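Long-range contacts in S-adenosylmethionine tRNA ribosyltransferase (Rhodococcus sp., PDB 2NS0), which is of unknown function, though a tRNA ribosyltransferase role has been suggested and its helix-turn-helix-like fold would be compatible with nucleic-acid binding: residues A[12-17]-A[78-82]; A[27-31]-A[43-47]; A[8-13]-A[49-53]. All blocks are in the same frame, centred on the assembly; numbering follows the deposited sequence.

Contact 1 of 3, residues A[12-17]-A[78-82]; sequences IRALLD and RIRWT. With GOL (glycerol), chain C.
Leu16 of helix 5-18 is wedged between Ile79 and Trp81 of the edge strand 78-81, and this is where the contact is tight. Its CB sits over one face of the indole as a CH-pi contact, 3.7 Å from the centroid of the five-membered ring of Trp81. With CG anti to the carbonyl carbon (chi1 -76°), the Leu16 side chain reaches on to the strand: CD2 packs 3.3 Å from the carbonyl O of Ile79, and CD1 lies 4.0 Å from CG2 of Ile79. That same Ile79 methyl meets Ile12 CG2 at 4.1 Å, the two side chains crossing at about a right angle. Val59 and Ile25 also touch Leu16.

The side formed by Arg13, Asp17 and a glycerol is the more exposed one. CH2 of Trp81 is 3.8 Å from CG of Arg13, whose extended chain passes the ring to make a salt bridge with Glu58. Toward solvent lies the glycerol, probably from the crystallisation liquor. Its O1, near the indole plane at the ring edge, takes a weak hydrogen bond from Trp81 NE1 at 2.9 Å and donates to Leu16 O at 3.2 Å, but its C2 clashes with Asp17, making the placement doubtful. What plainly joins helix and strand is the apolar and CH-pi packing of Ile12 and Leu16 on Ile79 and Trp81.

Contact 2 of 3, residues A[27-31]-A[43-47]; sequences PSDVA and MEPVR
Pro27, the first residue of helix 27-34, leans on Val46 and on selenomethionine Met43 of helix 43-55. Its ring carbon CB is 3.8 Å from CG1 of Val46 and 4.0 Å from the selenium of Met43, so one corner of the proline ring is shared by both residues. The CA of Pro27 also meets this Val46 methyl at 3.7 Å; here the two backbones are nearest, CA of Pro27 to CA of Val46 being 6.0 Å. Ser28 comes next and plays a lesser part: its CB bond points away from the other helix, and its backbone N lies 3.8 Å from SE of Met43. It is the bends of the Met43 chain at chi2 and chi3 that bring the selenium to Pro27 and Ser28.

Val30 returns to the interface. Its CG1 is 3.8 Å from CG2 of Val46, and its CG2 is 4.0 Å from CG1 of Val46, so both branches of each valine are used. Placing CG1 of Val46 anti to its own N (chi1 164°) hands that methyl to Pro27 and Val30 and leaves CG2 to face Val30 and Ala31. Val30 also touches Cys11 and Ile12 of helix 5-18, which makes it a three-way junction. Ala31 closes the segment with its CB 4.3 Å from CG2 of Val46. The terminal methyl of Met43 is modelled too close to Ala31, and its position is doubtful.

No hydrogen bond links the segments. The axes of 27-31 and 43-47 stand 110° apart, consistent with the second and third helices of a helix-turn-helix; 43-55 would then probably be the recognition helix.

Contact 3 of 3, residues A[8-13]-A[49-53]; sequences LEECIR and AAGRL
Arg52 presents the edge of its guanidinium to Glu9, side-on through NE and NH2, while one face of the group lies over CA of Ala49 in its own helix. The pair borders the crossing of helices 5-18 and 43-55, consistent with the first and third helices of a helix-turn-helix bundle. Both nitrogens grip a single oxygen, Glu9 OE2, which stays close to the guanidinium plane; the carboxylate is turned 46° against that plane. The shorter and straighter bond of this salt bridge runs from Arg52 NE to OE2 of Glu9 at 2.6 Å, with an N-H...O angle of 157°, and meets the oxygen nearly along its C-O bond. The other, from NH2 of Arg52 at 3.0 Å, uses the anti lone pair of OE2.

A bend at chi3 (-54°) swings the Arg52 head back toward Glu9, whose chain is extended beyond CG. An alanine in place of Glu9 is likely to leave the Arg52 head with little more than its long, weak pairing to Asp5, less fixed in rotation, and to bare the CB of Ala49 and CG of Leu53 that the glutamate CG touches.

Beneath the bridge the contact is apolar. Ala49 allows close approach: its CB lies 3.8 Å from CB of Leu8, and CD1 of Ile12 also rests on it. Leu53 meets Ile12 tip to tip, CD1 to CG2 at 3.9 Å. At the far end Leu53 runs obliquely past the Arg13 head, which is bound to Glu58, and its CD2 comes to 3.4 Å from NH2 of Arg13.

From the N terminus, helix 5-18 is the start of two loops. Contact 3 closes the shorter, about 36 residues on, when helix 43-55 crosses it; contact 1 closes the longer, 61 residues on, when strand 78-81 returns beside the helix's C-terminal half. Contact 2 closes a short loop of its own between helices 27-34 and 43-55 and falls within both, while contacts 1 and 3 start from the same helix and differ in where they close. Contacts 1 and 3 share Ile12 and Arg13, and Ile79 CD1 touches Ala50 CB between them. Val30 CG2 on Ile12 CG1 links contact 2 to both others, so the three helices and the antiparallel sheet share one core.

Contact 1 of 3, residues A[12-17]-A[78-82]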
ATOM      1  N   ILE A  12       2.288   5.667   1.220  1.00 19.10           N
ATOM      2  CA  ILE A  12       1.061   4.923   1.601  1.00 18.10           C
ATOM      3  C   ILE A  12       0.246   5.734   2.610  1.00 19.09           C
ATOM      4  O   ILE A  12      -0.981   5.931   2.432  1.00 18.73           O
ATOM      5  CB  ILE A  12       1.362   3.505   2.164  1.00 18.93           C
ATOM      6  CG1 ILE A  12       1.887   2.585   1.066  1.00 17.69           C
ATOM      7  CG2 ILE A  12       0.069   2.833   2.760  1.00 19.34           C
ATOM      8  CD1 ILE A  12       2.646   1.339   1.571  1.00 17.17           C
ATOM      9  N   ARG A  13       0.913   6.236   3.654  1.00 18.59           N
ATOM     10  CA  ARG A  13       0.209   7.015   4.715  1.00 19.53           C
ATOM     11  C   ARG A  13      -0.376   8.288   4.147  1.00 19.27           C
ATOM     12  O   ARG A  13      -1.497   8.630   4.435  1.00 21.07           O
ATOM     13  CB  ARG A  13       1.113   7.362   5.899  1.00 18.34           C
ATOM     14  CG  ARG A  13       1.491   6.145   6.714  1.00 19.83           C
ATOM     15  CD  ARG A  13       2.274   6.562   7.934  1.00 22.55           C
ATOM     16  NE  ARG A  13       2.823   5.429   8.660  1.00 20.59           N
ATOM     17  CZ  ARG A  13       4.116   5.198   8.830  1.00 24.79           C
ATOM     18  NH1 ARG A  13       5.005   5.999   8.277  1.00 29.39           N
ATOM     19  NH2 ARG A  13       4.533   4.158   9.547  1.00 23.86           N
ATOM     20  N   ALA A  14       0.392   8.971   3.327  1.00 19.63           N
ATOM     21  CA  ALA A  14      -0.017  10.241   2.766  1.00 20.39           C
ATOM     22  C   ALA A  14      -1.222  10.048   1.868  1.00 21.06           C
ATOM     23  O   ALA A  14      -2.153  10.863   1.917  1.00 20.98           O
ATOM     24  CB  ALA A  14       1.120  10.861   1.970  1.00 20.66           C
ATOM     25  N   LEU A  15      -1.197   9.017   1.008  1.00 20.31           N
ATOM     26  CA  LEU A  15      -2.336   8.790   0.107  1.00 20.47           C
ATOM     27  C   LEU A  15      -3.573   8.353   0.897  1.00 20.27           C
ATOM     28  O   LEU A  15      -4.643   8.861   0.658  1.00 21.05           O
ATOM     29  CB  LEU A  15      -2.023   7.777  -0.983  1.00 19.23           C
ATOM     30  CG  LEU A  15      -0.946   8.180  -2.006  1.00 21.33           C
ATOM     31  CD1 LEU A  15      -0.589   7.029  -2.907  1.00 20.08           C
ATOM     32  CD2 LEU A  15      -1.367   9.373  -2.807  1.00 23.11           C
ATOM     33  N   LEU A  16      -3.419   7.438   1.850  1.00 20.61           N
ATOM     34  CA  LEU A  16      -4.564   6.980   2.658  1.00 21.09           C
ATOM     35  C   LEU A  16      -5.124   8.126   3.447  1.00 21.80           C
ATOM     36  O   LEU A  16      -6.365   8.286   3.522  1.00 23.26           O
ATOM     37  CB  LEU A  16      -4.191   5.824   3.594  1.00 20.83           C
ATOM     38  CG  LEU A  16      -4.037   4.470   2.910  1.00 19.27           C
ATOM     39  CD1 LEU A  16      -3.662   3.421   3.890  1.00 19.14           C
ATOM     40  CD2 LEU A  16      -5.327   4.040   2.253  1.00 18.65           C
ATOM     41  N   ASP A  17      -4.217   8.898   4.054  1.00 21.91           N
ATOM     42  CA  ASP A  17      -4.598  10.044   4.879  1.00 23.31           C
ATOM     43  C   ASP A  17      -5.471  11.015   4.080  1.00 23.30           C
ATOM     44  O   ASP A  17      -6.365  11.612   4.653  1.00 23.41           O
ATOM     45  CB  ASP A  17      -3.398  10.780   5.501  1.00 22.41           C
ATOM     46  CG  ASP A  17      -3.806  11.686   6.619  1.00 26.73           C
ATOM     47  OD1 ASP A  17      -3.906  11.212   7.776  1.00 32.24           O
ATOM     48  OD2 ASP A  17      -4.070  12.886   6.373  1.00 28.09           O
ATOM     49  N   ARG A  78      -6.130  -4.195  -2.409  1.00 17.35           N
ATOM     50  CA  ARG A  78      -6.498  -2.857  -1.904  1.00 17.42           C
ATOM     51  C   ARG A  78      -5.755  -2.583  -0.607  1.00 17.34           C
ATOM     52  O   ARG A  78      -5.467  -3.515   0.133  1.00 16.20           O
ATOM     53  CB  ARG A  78      -8.007  -2.790  -1.626  1.00 18.11           C
ATOM     54  CG  ARG A  78      -8.919  -3.046  -2.831  1.00 17.26           C
ATOM     55  CD  ARG A  78      -8.573  -2.131  -4.017  1.00 17.40           C
ATOM     56  NE  ARG A  78      -8.728  -0.689  -3.738  1.00 13.52           N
ATOM     57  CZ  ARG A  78      -8.499   0.247  -4.658  1.00 14.47           C
ATOM     58  NH1 ARG A  78      -8.114  -0.104  -5.872  1.00 15.21           N
ATOM     59  NH2 ARG A  78      -8.651   1.533  -4.393  1.00 16.52           N
ATOM     60  N   ILE A  79      -5.437  -1.314  -0.327  1.00 17.81           N
ATOM     61  CA  ILE A  79      -4.801  -0.941   0.968  1.00 17.49           C
ATOM     62  C   ILE A  79      -5.665   0.070   1.700  1.00 18.02           C
ATOM     63  O   ILE A  79      -6.047   1.062   1.105  1.00 18.23           O
ATOM     64  CB  ILE A  79      -3.362  -0.341   0.771  1.00 17.52           C
ATOM     65  CG1 ILE A  79      -2.504  -1.256  -0.123  1.00 18.52           C
ATOM     66  CG2 ILE A  79      -2.682  -0.067   2.102  1.00 17.20           C
ATOM     67  CD1 ILE A  79      -1.225  -0.527  -0.753  1.00 18.94           C
ATOM     68  N   ARG A  80      -5.977  -0.193   2.972  1.00 17.09           N
ATOM     69  CA  ARG A  80      -6.866   0.652   3.783  1.00 17.66           C
ATOM     70  C   ARG A  80      -6.273   0.831   5.187  1.00 17.71           C
ATOM     71  O   ARG A  80      -5.514  -0.030   5.682  1.00 18.07           O
ATOM     72  CB  ARG A  80      -8.289   0.015   3.905  1.00 16.55           C
ATOM     73  CG  ARG A  80      -8.333  -1.248   4.789  1.00 15.73           C
ATOM     74  CD  ARG A  80      -9.553  -2.093   4.489  1.00 19.51           C
ATOM     75  NE  ARG A  80      -9.765  -3.115   5.517  1.00 20.27           N
ATOM     76  CZ  ARG A  80     -10.753  -4.011   5.534  1.00 21.23           C
ATOM     77  NH1 ARG A  80     -11.697  -4.083   4.560  1.00 15.87           N
ATOM     78  NH2 ARG A  80     -10.795  -4.838   6.561  1.00 18.25           N
ATOM     79  N   TRP A  81      -6.596   1.949   5.824  1.00 18.88           N
ATOM     80  CA  TRP A  81      -6.355   2.101   7.263  1.00 18.55           C
ATOM     81  C   TRP A  81      -7.077   0.972   7.995  1.00 20.04           C
ATOM     82  O   TRP A  81      -8.222   0.623   7.668  1.00 19.68           O
ATOM     83  CB  TRP A  81      -6.949   3.420   7.733  1.00 19.60           C
ATOM     84  CG  TRP A  81      -6.228   4.685   7.312  1.00 17.44           C
ATOM     85  CD1 TRP A  81      -6.798   5.809   6.768  1.00 18.04           C
ATOM     86  CD2 TRP A  81      -4.817   4.958   7.420  1.00 18.06           C
ATOM     87  NE1 TRP A  81      -5.846   6.756   6.558  1.00 16.88           N
ATOM     88  CE2 TRP A  81      -4.615   6.263   6.938  1.00 17.15           C
ATOM     89  CE3 TRP A  81      -3.710   4.226   7.906  1.00 15.66           C
ATOM     90  CZ2 TRP A  81      -3.336   6.886   6.922  1.00 19.93           C
ATOM     91  CZ3 TRP A  81      -2.450   4.819   7.884  1.00 19.68           C
ATOM     92  CH2 TRP A  81      -2.269   6.148   7.387  1.00 18.64           C
ATOM     93  N   THR A  82      -6.427   0.388   8.989  1.00 20.22           N
ATOM     94  CA  THR A  82      -7.128  -0.448   9.957  1.00 21.58           C
ATOM     95  C   THR A  82      -8.169   0.417  10.697  1.00 23.58           C
ATOM     96  O   THR A  82      -7.889   1.570  11.090  1.00 23.13           O
ATOM     97  CB  THR A  82      -6.137  -1.033  10.962  1.00 21.00           C
ATOM     98  OG1 THR A  82      -5.134  -1.738  10.242  1.00 19.09           O
ATOM     99  CG2 THR A  82      -6.790  -2.017  11.921  1.00 21.36           C
TER
HETATM  100  C1  GOL C 101      -8.428  10.091   5.749  1.00 30.59           C
HETATM  101  O1  GOL C 101      -7.807   8.910   6.261  1.00 22.50           O
HETATM  102  C2  GOL C 101      -7.814  11.403   6.241  1.00 31.80           C
HETATM  103  O2  GOL C 101      -7.322  11.472   7.585  1.00 33.78           O
HETATM  104  C3  GOL C 101      -8.376  12.722   5.668  1.00 34.93           C
HETATM  105  O3  GOL C 101      -9.416  12.632   4.714  1.00 29.06           O

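Contact 2 of 3, residues A[27-31]-A[43-47]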
ATOM      1  N   PRO A  27      -1.638  -0.506  -4.940  1.00 15.73           N
ATOM      2  CA  PRO A  27      -0.179  -0.328  -5.063  1.00 15.83           C
ATOM      3  C   PRO A  27       0.239   0.630  -6.205  1.00 16.75           C
ATOM      4  O   PRO A  27       1.151   1.418  -6.031  1.00 17.23           O
ATOM      5  CB  PRO A  27       0.333  -1.754  -5.359  1.00 15.72           C
ATOM      6  CG  PRO A  27      -0.697  -2.657  -4.768  1.00 15.94           C
ATOM      7  CD  PRO A  27      -2.041  -1.924  -4.910  1.00 14.96           C
ATOM      8  N   SER A  28      -0.432   0.586  -7.349  1.00 17.63           N
ATOM      9  CA  SER A  28      -0.091   1.526  -8.418  1.00 17.33           C
ATOM     10  C   SER A  28      -0.303   3.000  -8.039  1.00 17.88           C
ATOM     11  O   SER A  28       0.395   3.847  -8.563  1.00 17.09           O
ATOM     12  CB  SER A  28      -0.745   1.163  -9.774  1.00 18.11           C
ATOM     13  OG  SER A  28      -2.140   1.501  -9.862  1.00 18.11           O
ATOM     14  N   ASP A  29      -1.242   3.304  -7.141  1.00 17.59           N
ATOM     15  CA  ASP A  29      -1.436   4.684  -6.669  1.00 18.82           C
ATOM     16  C   ASP A  29      -0.156   5.171  -5.954  1.00 19.10           C
ATOM     17  O   ASP A  29       0.260   6.316  -6.130  1.00 19.34           O
ATOM     18  CB  ASP A  29      -2.587   4.780  -5.644  1.00 17.99           C
ATOM     19  CG  ASP A  29      -3.988   4.624  -6.264  1.00 17.75           C
ATOM     20  OD1 ASP A  29      -4.213   4.893  -7.470  1.00 15.64           O
ATOM     21  OD2 ASP A  29      -4.891   4.250  -5.504  1.00 17.94           O
ATOM     22  N   VAL A  30       0.425   4.314  -5.108  1.00 19.59           N
ATOM     23  CA  VAL A  30       1.700   4.591  -4.436  1.00 19.05           C
ATOM     24  C   VAL A  30       2.849   4.701  -5.459  1.00 18.89           C
ATOM     25  O   VAL A  30       3.581   5.674  -5.469  1.00 19.21           O
ATOM     26  CB  VAL A  30       2.028   3.475  -3.367  1.00 19.29           C
ATOM     27  CG1 VAL A  30       3.216   3.898  -2.442  1.00 21.79           C
ATOM     28  CG2 VAL A  30       0.819   3.133  -2.546  1.00 18.65           C
ATOM     29  N   ALA A  31       3.042   3.682  -6.299  1.00 18.68           N
ATOM     30  CA  ALA A  31       4.138   3.683  -7.269  1.00 18.27           C
ATOM     31  C   ALA A  31       4.091   4.932  -8.164  1.00 18.54           C
ATOM     32  O   ALA A  31       5.134   5.514  -8.416  1.00 18.46           O
ATOM     33  CB  ALA A  31       4.136   2.432  -8.094  1.00 17.48           C
HETATM   34  N   MSE A  43       6.335  -1.871  -7.983  1.00 19.52           N
HETATM   35  CA  MSE A  43       5.211  -2.705  -7.565  1.00 20.82           C
HETATM   36  C   MSE A  43       5.544  -3.666  -6.415  1.00 20.45           C
HETATM   37  O   MSE A  43       4.850  -3.668  -5.399  1.00 19.70           O
HETATM   38  CB  MSE A  43       4.586  -3.451  -8.751  1.00 21.15           C
HETATM   39  CG  MSE A  43       3.817  -2.579  -9.734  1.00 26.69           C
HETATM   40 SE   MSE A  43       2.225  -1.694  -8.928  1.00 40.33          SE
HETATM   41  CE  MSE A  43       3.105  -0.320  -7.954  1.00 36.89           C
ATOM     42  N   GLU A  44       6.603  -4.464  -6.543  1.00 20.42           N
ATOM     43  CA  GLU A  44       6.988  -5.337  -5.413  1.00 20.55           C
ATOM     44  C   GLU A  44       7.503  -4.556  -4.176  1.00 19.44           C
ATOM     45  O   GLU A  44       7.116  -4.879  -3.076  1.00 19.82           O
ATOM     46  CB  GLU A  44       7.948  -6.460  -5.844  1.00 21.83           C
ATOM     47  CG  GLU A  44       7.319  -7.392  -6.893  1.00 26.65           C
ATOM     48  CD  GLU A  44       6.009  -8.030  -6.404  1.00 33.68           C
ATOM     49  OE1 GLU A  44       6.076  -8.799  -5.418  1.00 36.06           O
ATOM     50  OE2 GLU A  44       4.921  -7.751  -6.983  1.00 33.42           O
ATOM     51  N   PRO A  45       8.382  -3.547  -4.350  1.00 18.74           N
ATOM     52  CA  PRO A  45       8.675  -2.681  -3.195  1.00 18.60           C
ATOM     53  C   PRO A  45       7.440  -2.097  -2.456  1.00 18.06           C
ATOM     54  O   PRO A  45       7.439  -2.035  -1.214  1.00 18.30           O
ATOM     55  CB  PRO A  45       9.546  -1.567  -3.815  1.00 17.75           C
ATOM     56  CG  PRO A  45      10.249  -2.248  -4.924  1.00 17.82           C
ATOM     57  CD  PRO A  45       9.224  -3.184  -5.517  1.00 19.01           C
ATOM     58  N   VAL A  46       6.400  -1.695  -3.198  1.00 18.79           N
ATOM     59  CA  VAL A  46       5.187  -1.140  -2.591  1.00 17.15           C
ATOM     60  C   VAL A  46       4.445  -2.211  -1.806  1.00 17.36           C
ATOM     61  O   VAL A  46       3.952  -1.943  -0.721  1.00 17.16           O
ATOM     62  CB  VAL A  46       4.225  -0.486  -3.631  1.00 17.52           C
ATOM     63  CG1 VAL A  46       2.884  -0.297  -3.014  1.00 19.16           C
ATOM     64  CG2 VAL A  46       4.731   0.896  -4.103  1.00 13.86           C
ATOM     65  N   ARG A  47       4.348  -3.428  -2.343  1.00 17.62           N
ATOM     66  CA  ARG A  47       3.796  -4.579  -1.582  1.00 16.70           C
ATOM     67  C   ARG A  47       4.545  -4.876  -0.299  1.00 16.91           C
ATOM     68  O   ARG A  47       3.919  -5.188   0.726  1.00 17.71           O
ATOM     69  CB  ARG A  47       3.724  -5.841  -2.437  1.00 17.25           C
ATOM     70  CG  ARG A  47       2.734  -5.699  -3.579  1.00 19.38           C
ATOM     71  CD  ARG A  47       2.562  -7.021  -4.347  1.00 24.36           C
ATOM     72  NE  ARG A  47       1.326  -7.050  -5.135  1.00 28.81           N
ATOM     73  CZ  ARG A  47       0.328  -7.939  -4.986  1.00 31.33           C
ATOM     74  NH1 ARG A  47       0.362  -8.912  -4.069  1.00 33.80           N
ATOM     75  NH2 ARG A  47      -0.733  -7.863  -5.763  1.00 29.96           N
TER

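Contact 3 of 3, residues A[8-13]-A[49-53]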
ATOM      1  N   LEU A   8       8.324   4.925   0.747  1.00 17.83           N
ATOM      2  CA  LEU A   8       7.164   4.204   0.290  1.00 17.45           C
ATOM      3  C   LEU A   8       6.134   4.143   1.400  1.00 18.07           C
ATOM      4  O   LEU A   8       4.930   4.317   1.146  1.00 16.47           O
ATOM      5  CB  LEU A   8       7.539   2.793  -0.158  1.00 17.58           C
ATOM      6  CG  LEU A   8       8.412   2.761  -1.430  1.00 17.62           C
ATOM      7  CD1 LEU A   8       8.901   1.361  -1.815  1.00 16.00           C
ATOM      8  CD2 LEU A   8       7.613   3.337  -2.557  1.00 16.79           C
ATOM      9  N   GLU A   9       6.614   3.897   2.624  1.00 17.49           N
ATOM     10  CA  GLU A   9       5.730   3.881   3.760  1.00 19.44           C
ATOM     11  C   GLU A   9       5.000   5.206   3.942  1.00 19.46           C
ATOM     12  O   GLU A   9       3.795   5.218   4.190  1.00 19.54           O
ATOM     13  CB  GLU A   9       6.454   3.411   5.026  1.00 18.72           C
ATOM     14  CG  GLU A   9       6.777   1.887   4.997  1.00 19.52           C
ATOM     15  CD  GLU A   9       7.856   1.496   6.019  1.00 22.84           C
ATOM     16  OE1 GLU A   9       7.987   2.208   7.044  1.00 28.17           O
ATOM     17  OE2 GLU A   9       8.592   0.510   5.787  1.00 25.33           O
ATOM     18  N   GLU A  10       5.735   6.306   3.827  1.00 19.87           N
ATOM     19  CA  GLU A  10       5.202   7.670   4.006  1.00 20.38           C
ATOM     20  C   GLU A  10       4.224   7.997   2.911  1.00 19.81           C
ATOM     21  O   GLU A  10       3.240   8.662   3.144  1.00 20.00           O
ATOM     22  CB  GLU A  10       6.353   8.696   4.016  1.00 20.69           C
ATOM     23  CG  GLU A  10       5.961  10.149   3.625  1.00 23.39           C
ATOM     24  CD  GLU A  10       4.969  10.823   4.579  1.00 27.95           C
ATOM     25  OE1 GLU A  10       4.585  10.195   5.589  1.00 31.47           O
ATOM     26  OE2 GLU A  10       4.567  12.002   4.319  1.00 29.97           O
ATOM     27  N   CYS A  11       4.479   7.492   1.708  1.00 20.48           N
ATOM     28  CA  CYS A  11       3.561   7.693   0.590  1.00 19.94           C
ATOM     29  C   CYS A  11       2.241   6.935   0.784  1.00 19.67           C
ATOM     30  O   CYS A  11       1.185   7.510   0.521  1.00 20.50           O
ATOM     31  CB  CYS A  11       4.216   7.309  -0.732  1.00 19.83           C
ATOM     32  SG  CYS A  11       3.113   7.590  -2.124  1.00 22.94           S
ATOM     33  N   ILE A  12       2.288   5.667   1.220  1.00 19.10           N
ATOM     34  CA  ILE A  12       1.061   4.923   1.601  1.00 18.10           C
ATOM     35  C   ILE A  12       0.246   5.734   2.610  1.00 19.09           C
ATOM     36  O   ILE A  12      -0.981   5.931   2.432  1.00 18.73           O
ATOM     37  CB  ILE A  12       1.362   3.505   2.164  1.00 18.93           C
ATOM     38  CG1 ILE A  12       1.887   2.585   1.066  1.00 17.69           C
ATOM     39  CG2 ILE A  12       0.069   2.833   2.760  1.00 19.34           C
ATOM     40  CD1 ILE A  12       2.646   1.339   1.571  1.00 17.17           C
ATOM     41  N   ARG A  13       0.913   6.236   3.654  1.00 18.59           N
ATOM     42  CA  ARG A  13       0.209   7.015   4.715  1.00 19.53           C
ATOM     43  C   ARG A  13      -0.376   8.288   4.147  1.00 19.27           C
ATOM     44  O   ARG A  13      -1.497   8.630   4.435  1.00 21.07           O
ATOM     45  CB  ARG A  13       1.113   7.362   5.899  1.00 18.34           C
ATOM     46  CG  ARG A  13       1.491   6.145   6.714  1.00 19.83           C
ATOM     47  CD  ARG A  13       2.274   6.562   7.934  1.00 22.55           C
ATOM     48  NE  ARG A  13       2.823   5.429   8.660  1.00 20.59           N
ATOM     49  CZ  ARG A  13       4.116   5.198   8.830  1.00 24.79           C
ATOM     50  NH1 ARG A  13       5.005   5.999   8.277  1.00 29.39           N
ATOM     51  NH2 ARG A  13       4.533   4.158   9.547  1.00 23.86           N
ATOM     52  N   ALA A  49       6.305  -2.695   1.485  1.00 15.92           N
ATOM     53  CA  ALA A  49       5.945  -1.583   2.371  1.00 16.21           C
ATOM     54  C   ALA A  49       4.574  -1.745   3.022  1.00 17.06           C
ATOM     55  O   ALA A  49       4.447  -1.605   4.264  1.00 19.14           O
ATOM     56  CB  ALA A  49       6.051  -0.237   1.625  1.00 14.62           C
ATOM     57  N   ALA A  50       3.549  -2.003   2.208  1.00 17.39           N
ATOM     58  CA  ALA A  50       2.211  -2.333   2.709  1.00 17.94           C
ATOM     59  C   ALA A  50       2.285  -3.506   3.725  1.00 18.36           C
ATOM     60  O   ALA A  50       1.604  -3.501   4.737  1.00 18.01           O
ATOM     61  CB  ALA A  50       1.279  -2.659   1.515  1.00 18.04           C
ATOM     62  N   GLY A  51       3.134  -4.500   3.456  1.00 18.39           N
ATOM     63  CA  GLY A  51       3.278  -5.677   4.369  1.00 17.64           C
ATOM     64  C   GLY A  51       3.829  -5.255   5.731  1.00 17.65           C
ATOM     65  O   GLY A  51       3.335  -5.675   6.785  1.00 17.84           O
ATOM     66  N   ARG A  52       4.848  -4.407   5.712  1.00 17.68           N
ATOM     67  CA  ARG A  52       5.367  -3.847   6.949  1.00 18.67           C
ATOM     68  C   ARG A  52       4.332  -3.020   7.741  1.00 18.16           C
ATOM     69  O   ARG A  52       4.233  -3.158   8.956  1.00 17.85           O
ATOM     70  CB  ARG A  52       6.658  -3.042   6.691  1.00 19.00           C
ATOM     71  CG  ARG A  52       7.852  -3.931   6.316  1.00 19.47           C
ATOM     72  CD  ARG A  52       9.184  -3.125   6.206  1.00 20.15           C
ATOM     73  NE  ARG A  52       9.056  -1.989   5.297  1.00 20.71           N
ATOM     74  CZ  ARG A  52       9.301  -2.024   3.983  1.00 21.55           C
ATOM     75  NH1 ARG A  52       9.732  -3.136   3.387  1.00 17.95           N
ATOM     76  NH2 ARG A  52       9.131  -0.923   3.263  1.00 18.92           N
ATOM     77  N   LEU A  53       3.564  -2.164   7.063  1.00 17.98           N
ATOM     78  CA  LEU A  53       2.541  -1.377   7.741  1.00 17.80           C
ATOM     79  C   LEU A  53       1.369  -2.226   8.229  1.00 17.26           C
ATOM     80  O   LEU A  53       0.739  -1.910   9.234  1.00 16.91           O
ATOM     81  CB  LEU A  53       2.039  -0.240   6.835  1.00 17.49           C
ATOM     82  CG  LEU A  53       3.092   0.831   6.565  1.00 18.99           C
ATOM     83  CD1 LEU A  53       2.453   1.946   5.698  1.00 21.23           C
ATOM     84  CD2 LEU A  53       3.661   1.383   7.819  1.00 18.23           C
TER